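Local coordinates for protein ferritin heavy chain (Trichoplusia ni, PDB 1Z6O) that oxidises ferrous iron and, together with light chains in a secreted 24-subunit shell, stores it as ferric hydroxide, at residues M[39-44]-M[60-64]. Sequence-based numbering, arbitrary orientation.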
loop_
_atom_site.group_PDB
_atom_site.type_symbol
_atom_site.label_atom_id
_atom_site.label_comp_id
_atom_site.label_asym_id
_atom_site.label_seq_id
_atom_site.Cartn_x
_atom_site.Cartn_y
_atom_site.Cartn_z
ATOM N N TYR M 39 31.652 26.394 -31.582
ATOM C CA TYR M 39 31.591 25.241 -30.675
ATOM C C TYR M 39 31.173 23.984 -31.442
ATOM O O TYR M 39 31.631 22.886 -31.121
ATOM C CB TYR M 39 30.615 25.498 -29.517
ATOM C CG TYR M 39 31.222 26.311 -28.395
ATOM C CD1 TYR M 39 30.564 27.425 -27.869
ATOM C CD2 TYR M 39 32.434 25.924 -27.814
ATOM C CE1 TYR M 39 31.098 28.139 -26.775
ATOM C CE2 TYR M 39 32.972 26.619 -26.728
ATOM C CZ TYR M 39 32.303 27.719 -26.213
ATOM O OH TYR M 39 32.836 28.368 -25.120
ATOM N N LEU M 40 30.298 24.122 -32.441
ATOM C CA LEU M 40 29.909 22.944 -33.233
ATOM C C LEU M 40 31.147 22.359 -33.902
ATOM O O LEU M 40 31.289 21.143 -34.005
ATOM C CB LEU M 40 28.914 23.294 -34.354
ATOM C CG LEU M 40 27.418 23.408 -34.070
ATOM C CD1 LEU M 40 26.681 23.678 -35.403
ATOM C CD2 LEU M 40 26.911 22.103 -33.431
ATOM N N ALA M 41 32.030 23.227 -34.391
ATOM C CA ALA M 41 33.245 22.753 -35.053
ATOM C C ALA M 41 34.166 22.041 -34.057
ATOM O O ALA M 41 34.862 21.091 -34.427
ATOM C CB ALA M 41 33.978 23.928 -35.732
ATOM N N MET M 42 34.188 22.492 -32.802
ATOM C CA MET M 42 35.008 21.817 -31.795
ATOM C C MET M 42 34.409 20.443 -31.512
ATOM O O MET M 42 35.131 19.454 -31.392
ATOM C CB MET M 42 35.061 22.615 -30.488
ATOM C CG MET M 42 35.847 23.909 -30.582
ATOM S SD MET M 42 36.035 24.642 -28.911
ATOM C CE MET M 42 36.994 26.127 -29.306
ATOM N N GLY M 43 33.086 20.382 -31.393
ATOM C CA GLY M 43 32.440 19.096 -31.155
ATOM C C GLY M 43 32.755 18.129 -32.293
ATOM O O GLY M 43 33.052 16.950 -32.073
ATOM N N ALA M 44 32.693 18.629 -33.523
ATOM C CA ALA M 44 32.983 17.804 -34.700
ATOM C C ALA M 44 34.427 17.285 -34.665
ATOM O O ALA M 44 34.689 16.124 -34.978
ATOM C CB ALA M 44 32.763 18.628 -35.982
ATOM N N PHE M 60 31.603 20.304 -25.928
ATOM C CA PHE M 60 31.467 21.375 -26.904
ATOM C C PHE M 60 30.150 21.383 -27.670
ATOM O O PHE M 60 29.677 22.451 -28.045
ATOM C CB PHE M 60 32.695 21.381 -27.830
ATOM C CG PHE M 60 33.983 21.703 -27.096
ATOM C CD1 PHE M 60 34.056 22.818 -26.261
ATOM C CD2 PHE M 60 35.105 20.888 -27.221
ATOM C CE1 PHE M 60 35.230 23.121 -25.555
ATOM C CE2 PHE M 60 36.285 21.179 -26.523
ATOM C CZ PHE M 60 36.344 22.300 -25.687
ATOM N N PHE M 61 29.546 20.218 -27.910
ATOM C CA PHE M 61 28.229 20.218 -28.558
ATOM C C PHE M 61 27.243 20.848 -27.555
ATOM O O PHE M 61 26.349 21.592 -27.952
ATOM C CB PHE M 61 27.769 18.794 -28.913
ATOM C CG PHE M 61 28.378 18.255 -30.192
ATOM C CD1 PHE M 61 28.911 16.969 -30.238
ATOM C CD2 PHE M 61 28.396 19.028 -31.353
ATOM C CE1 PHE M 61 29.455 16.453 -31.431
ATOM C CE2 PHE M 61 28.937 18.525 -32.549
ATOM C CZ PHE M 61 29.468 17.229 -32.584
ATOM N N ASP M 62 27.397 20.547 -26.262
ATOM C CA ASP M 62 26.519 21.146 -25.246
ATOM C C ASP M 62 26.715 22.666 -25.247
ATOM O O ASP M 62 25.746 23.422 -25.145
ATOM C CB ASP M 62 26.826 20.625 -23.826
ATOM C CG ASP M 62 26.368 19.185 -23.606
ATOM O OD1 ASP M 62 25.626 18.649 -24.454
ATOM O OD2 ASP M 62 26.746 18.589 -22.574
ATOM N N ALA M 63 27.967 23.111 -25.344
ATOM C CA ALA M 63 28.256 24.552 -25.366
ATOM C C ALA M 63 27.635 25.209 -26.599
ATOM O O ALA M 63 27.153 26.340 -26.527
ATOM C CB ALA M 63 29.774 24.802 -25.354
ATOM N N ALA M 64 27.654 24.514 -27.735
ATOM C CA ALA M 64 27.059 25.070 -28.955
ATOM C C ALA M 64 25.559 25.302 -28.740
ATOM O O ALA M 64 25.024 26.353 -29.103
ATOM C CB ALA M 64 27.276 24.104 -30.166
#
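The methyl of Ala63 sits squarely over one face of the Tyr39 ring, with CB 3.6 Å from the ring centroid and only 6° off its normal, a CH-pi contact. Nearer the backbone, Tyr39 CB lies 3.7 Å from Ala64 CB and also meets the carbonyl oxygen of Phe60. About a turn beyond Tyr39, Met42 meets the ring of Phe60: SD stands over the centre of one face, 3.8 Å from the centroid, in a Met-aromatic contact. With CG set beside the backbone N, the extended chi2 of the methionine (-172°) carries SD out to the ring, while its CB packs against Phe60 CG. Tyr39 and Phe60 run roughly at right angles, meeting through Tyr39 CD2 and Phe60 CD1. The third ring, Phe61, lies against bare backbone, its face over Gly43 CA and its CZ 3.4 Å from Gly43 C; a CB on Gly43 would collide with Phe61 CD2. Leu40 CD2 closes this flank, touching both Phe61 CD2 and Ala64 CB.

These contacts join helices 19-47 and 54-80, the antiparallel hairpin that forms half of the ferritin four-helix bundle; the short segments run at 161° with their axes 7.6 Å apart. No hydrogen bond spans them; the direct contact is van der Waals packing with CH-pi and sulfur-aromatic contacts. Helix 105-132 closes over Tyr39, Met42 and Phe60, and its Glu116, inferred to bind the second iron, is hydrogen-bonded through OE2 to Tyr39 OH. The side chain of Tyr39 comes within about 7 Å of the bound iron, nearest atoms, and so joins this packing to the ferroxidase centre. A leucine in place of Tyr39 would probably leave Glu116 without this partner and Ala63 without a ring to cover. Beyond Leu40 and Phe61, a neighbouring light chain packs through its Leu49 and Lys92.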